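Local coordinates for ficolin-3 (PDB 2J5Z), which is a collagen-tailed lectin of innate immunity whose trimeric fibrinogen-like domain binds galactose and carries a calcium ion, probably to recognise microbial sugars, at residues 66-72 against 153-158. Residues are numbered along the deposited sequence; the frame is centred on the assembly and turned at random.
Sequences FRSWSSY and FTTYDA
Asp157 meets the start of helix 69-74 with its carboxylate: OD1 accepts a hydrogen bond from the backbone N of Trp69 at 2.9 Å, through the syn lone pair and with an N-H...O angle of 156°. The same oxygen takes a second bond on its anti side, from Thr155 OG1 at 2.8 Å, the donor standing 31° out of the carboxylate plane. Two grips thus fix the rotation of the carboxylate within the type I turn Thr155-Ala158. Ser68 is the N-cap, its OG receiving a weak bond from Ser71 N, while Asp157 OD1 holds the first amide of the helix, that of Trp69, and may gain from the helix dipole.

The tight part is the packing of Trp69 and Tyr72 against Phe153, Thr155 and Ala158. Trp69, its CG turned away from the backbone N, sets CE3 3.6 Å from Ala158 CB and brings CZ3 to the buried carbonyl oxygen of Phe153. Phe153 CE2 comes to 3.6 Å from Tyr72 CG, the two rings oblique to one another. Thr155 CG2 fills in alongside.

Toward solvent the fit is wetter: a water links Asp157 OD2 to Ser70 N. A separate water bridges the two backbones, from Arg67 O to Tyr156 N, beside the Tyr156 ring, whose CD2 lies over one face of Phe66 with the planes at 44°. Arg67 forms a salt bridge with Asp46 of a neighbouring subunit.

The contact ties helix 69-74 to the loop leading into the calcium site and helix 167-171. Tyr156 touches Val169 of that helix, and Tyr72 and Phe153 both reach Asn87 of helix 87-94.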
ATOM      1  N   PHE A  66     -18.567 -11.945  -4.360  1.00 19.35           N
ATOM      2  CA  PHE A  66     -19.470 -12.972  -4.884  1.00 20.60           C
ATOM      3  C   PHE A  66     -18.763 -13.735  -6.006  1.00 20.80           C
ATOM      4  O   PHE A  66     -19.020 -13.514  -7.195  1.00 21.22           O
ATOM      5  CB  PHE A  66     -20.809 -12.374  -5.357  1.00 21.35           C
ATOM      6  CG  PHE A  66     -21.856 -13.410  -5.672  1.00 22.69           C
ATOM      7  CD1 PHE A  66     -22.212 -14.360  -4.725  1.00 23.44           C
ATOM      8  CD2 PHE A  66     -22.488 -13.436  -6.912  1.00 23.89           C
ATOM      9  CE1 PHE A  66     -23.177 -15.320  -5.014  1.00 24.38           C
ATOM     10  CE2 PHE A  66     -23.448 -14.391  -7.205  1.00 24.05           C
ATOM     11  CZ  PHE A  66     -23.793 -15.332  -6.258  1.00 23.76           C
ATOM     12  N   ARG A  67     -17.847 -14.618  -5.624  1.00 20.33           N
ATOM     13  CA  ARG A  67     -16.982 -15.276  -6.586  1.00 21.12           C
ATOM     14  C   ARG A  67     -17.085 -16.789  -6.542  1.00 21.04           C
ATOM     15  O   ARG A  67     -17.639 -17.371  -5.602  1.00 21.36           O
ATOM     16  CB  ARG A  67     -15.525 -14.874  -6.354  1.00 22.00           C
ATOM     17  CG  ARG A  67     -15.294 -13.387  -6.246  1.00 24.73           C
ATOM     18  CD  ARG A  67     -14.898 -12.771  -7.576  1.00 28.70           C
ATOM     19  NE  ARG A  67     -14.365 -11.433  -7.345  1.00 31.69           N
ATOM     20  CZ  ARG A  67     -13.123 -11.042  -7.597  1.00 31.49           C
ATOM     21  NH1 ARG A  67     -12.236 -11.873  -8.145  1.00 31.92           N
ATOM     22  NH2 ARG A  67     -12.782  -9.788  -7.326  1.00 31.68           N
ATOM     23  N   SER A  68     -16.497 -17.411  -7.554  1.00 19.34           N
ATOM     24  CA  SER A  68     -16.666 -18.818  -7.834  1.00 19.63           C
ATOM     25  C   SER A  68     -15.721 -19.670  -7.015  1.00 18.16           C
ATOM     26  O   SER A  68     -14.806 -19.156  -6.363  1.00 16.88           O
ATOM     27  CB  SER A  68     -16.363 -19.069  -9.298  1.00 19.71           C
ATOM     28  OG  SER A  68     -14.993 -18.799  -9.536  1.00 21.22           O
ATOM     29  N   TRP A  69     -15.943 -20.978  -7.089  1.00 17.19           N
ATOM     30  CA  TRP A  69     -15.108 -21.959  -6.414  1.00 16.44           C
ATOM     31  C   TRP A  69     -13.636 -21.733  -6.712  1.00 16.80           C
ATOM     32  O   TRP A  69     -12.802 -21.725  -5.793  1.00 15.90           O
ATOM     33  CB  TRP A  69     -15.521 -23.380  -6.837  1.00 15.78           C
ATOM     34  CG  TRP A  69     -14.766 -24.422  -6.120  1.00 16.52           C
ATOM     35  CD1 TRP A  69     -13.683 -25.110  -6.570  1.00 14.54           C
ATOM     36  CD2 TRP A  69     -15.022 -24.886  -4.797  1.00 15.23           C
ATOM     37  NE1 TRP A  69     -13.241 -25.976  -5.597  1.00 16.10           N
ATOM     38  CE2 TRP A  69     -14.050 -25.857  -4.499  1.00 15.85           C
ATOM     39  CE3 TRP A  69     -15.974 -24.564  -3.827  1.00 15.92           C
ATOM     40  CZ2 TRP A  69     -14.010 -26.520  -3.271  1.00 15.50           C
ATOM     41  CZ3 TRP A  69     -15.934 -25.228  -2.612  1.00 15.83           C
ATOM     42  CH2 TRP A  69     -14.964 -26.186  -2.345  1.00 16.80           C
ATOM     43  N   SER A  70     -13.315 -21.544  -7.997  1.00 16.24           N
ATOM     44  CA  SER A  70     -11.914 -21.441  -8.423  1.00 17.08           C
ATOM     45  C   SER A  70     -11.261 -20.184  -7.888  1.00 16.15           C
ATOM     46  O   SER A  70     -10.080 -20.192  -7.516  1.00 17.02           O
ATOM     47  CB  SER A  70     -11.790 -21.499  -9.950  1.00 16.47           C
ATOM     48  OG  SER A  70     -12.512 -20.436 -10.556  1.00 18.42           O
ATOM     49  N   SER A  71     -12.033 -19.104  -7.854  1.00 16.18           N
ATOM     50  CA  SER A  71     -11.598 -17.836  -7.278  1.00 16.33           C
ATOM     51  C   SER A  71     -11.333 -17.968  -5.779  1.00 15.83           C
ATOM     52  O   SER A  71     -10.299 -17.528  -5.284  1.00 14.69           O
ATOM     53  CB  SER A  71     -12.653 -16.759  -7.525  1.00 17.61           C
ATOM     54  OG  SER A  71     -12.655 -16.357  -8.885  1.00 19.59           O
ATOM     55  N   TYR A  72     -12.259 -18.589  -5.055  1.00 15.18           N
ATOM     56  CA  TYR A  72     -12.031 -18.812  -3.635  1.00 14.89           C
ATOM     57  C   TYR A  72     -10.876 -19.763  -3.398  1.00 14.60           C
ATOM     58  O   TYR A  72     -10.161 -19.641  -2.402  1.00 14.56           O
ATOM     59  CB  TYR A  72     -13.315 -19.262  -2.914  1.00 13.72           C
ATOM     60  CG  TYR A  72     -14.074 -18.062  -2.454  1.00 12.95           C
ATOM     61  CD1 TYR A  72     -13.699 -17.387  -1.291  1.00 13.23           C
ATOM     62  CD2 TYR A  72     -15.093 -17.516  -3.235  1.00 13.77           C
ATOM     63  CE1 TYR A  72     -14.356 -16.252  -0.883  1.00 14.16           C
ATOM     64  CE2 TYR A  72     -15.767 -16.366  -2.837  1.00 13.45           C
ATOM     65  CZ  TYR A  72     -15.371 -15.731  -1.655  1.00 15.10           C
ATOM     66  OH  TYR A  72     -16.001 -14.594  -1.202  1.00 15.45           O
ATOM     67  N   PHE A 153     -17.065 -25.842   2.322  1.00 15.24           N
ATOM     68  CA  PHE A 153     -17.223 -24.513   1.755  1.00 15.53           C
ATOM     69  C   PHE A 153     -18.171 -24.633   0.563  1.00 16.00           C
ATOM     70  O   PHE A 153     -18.103 -25.628  -0.182  1.00 16.59           O
ATOM     71  CB  PHE A 153     -15.839 -24.032   1.297  1.00 14.47           C
ATOM     72  CG  PHE A 153     -15.717 -22.540   1.154  1.00 14.18           C
ATOM     73  CD1 PHE A 153     -15.592 -21.733   2.272  1.00 14.20           C
ATOM     74  CD2 PHE A 153     -15.666 -21.952  -0.109  1.00 14.44           C
ATOM     75  CE1 PHE A 153     -15.443 -20.364   2.152  1.00 15.10           C
ATOM     76  CE2 PHE A 153     -15.522 -20.573  -0.242  1.00 14.15           C
ATOM     77  CZ  PHE A 153     -15.410 -19.776   0.887  1.00 15.47           C
ATOM     78  N   THR A 154     -19.060 -23.651   0.386  1.00 17.93           N
ATOM     79  CA  THR A 154     -19.879 -23.566  -0.846  1.00 18.86           C
ATOM     80  C   THR A 154     -19.834 -22.189  -1.487  1.00 18.63           C
ATOM     81  O   THR A 154     -19.772 -21.150  -0.807  1.00 17.22           O
ATOM     82  CB  THR A 154     -21.372 -24.100  -0.745  1.00 21.63           C
ATOM     83  OG1 THR A 154     -22.339 -23.032  -0.777  1.00 24.07           O
ATOM     84  CG2 THR A 154     -21.571 -24.982   0.421  1.00 19.61           C
ATOM     85  N   THR A 155     -19.804 -22.217  -2.814  1.00 17.69           N
ATOM     86  CA  THR A 155     -19.857 -21.021  -3.636  1.00 18.70           C
ATOM     87  C   THR A 155     -21.069 -21.149  -4.563  1.00 19.48           C
ATOM     88  O   THR A 155     -21.742 -22.177  -4.579  1.00 19.41           O
ATOM     89  CB  THR A 155     -18.582 -20.879  -4.487  1.00 17.43           C
ATOM     90  OG1 THR A 155     -18.389 -22.062  -5.269  1.00 15.96           O
ATOM     91  CG2 THR A 155     -17.352 -20.693  -3.585  1.00 15.59           C
ATOM     92  N   TYR A 156     -21.342 -20.118  -5.350  1.00 21.78           N
ATOM     93  CA  TYR A 156     -22.526 -20.163  -6.197  1.00 23.23           C
ATOM     94  C   TYR A 156     -22.481 -21.291  -7.236  1.00 23.90           C
ATOM     95  O   TYR A 156     -23.527 -21.786  -7.669  1.00 24.72           O
ATOM     96  CB  TYR A 156     -22.806 -18.789  -6.832  1.00 23.72           C
ATOM     97  CG  TYR A 156     -21.756 -18.316  -7.811  1.00 25.35           C
ATOM     98  CD1 TYR A 156     -21.603 -18.930  -9.042  1.00 27.20           C
ATOM     99  CD2 TYR A 156     -20.934 -17.238  -7.508  1.00 25.82           C
ATOM    100  CE1 TYR A 156     -20.648 -18.500  -9.939  1.00 28.34           C
ATOM    101  CE2 TYR A 156     -19.976 -16.797  -8.402  1.00 26.76           C
ATOM    102  CZ  TYR A 156     -19.838 -17.431  -9.611  1.00 27.72           C
ATOM    103  OH  TYR A 156     -18.889 -17.000 -10.509  1.00 29.96           O
ATOM    104  N   ASP A 157     -21.281 -21.733  -7.606  1.00 23.49           N
ATOM    105  CA  ASP A 157     -21.130 -22.805  -8.582  1.00 23.98           C
ATOM    106  C   ASP A 157     -20.650 -24.109  -7.951  1.00 23.86           C
ATOM    107  O   ASP A 157     -20.195 -25.020  -8.646  1.00 24.47           O
ATOM    108  CB  ASP A 157     -20.173 -22.380  -9.701  1.00 24.42           C
ATOM    109  CG  ASP A 157     -18.763 -22.117  -9.200  1.00 23.63           C
ATOM    110  OD1 ASP A 157     -18.619 -21.634  -8.054  1.00 23.15           O
ATOM    111  OD2 ASP A 157     -17.804 -22.405  -9.953  1.00 24.21           O
ATOM    112  N   ALA A 158     -20.743 -24.198  -6.628  1.00 24.06           N
ATOM    113  CA  ALA A 158     -20.375 -25.427  -5.937  1.00 23.54           C
ATOM    114  C   ALA A 158     -21.181 -25.568  -4.651  1.00 23.98           C
ATOM    115  O   ALA A 158     -20.717 -25.191  -3.570  1.00 22.32           O
ATOM    116  CB  ALA A 158     -18.880 -25.464  -5.664  1.00 23.68           C
TER
HETATM  117  O   HOH W   1     -19.983 -17.765  -4.194  1.00 18.05           O
HETATM  118  O   HOH W   2     -15.100 -22.123 -10.217  1.00 19.38           O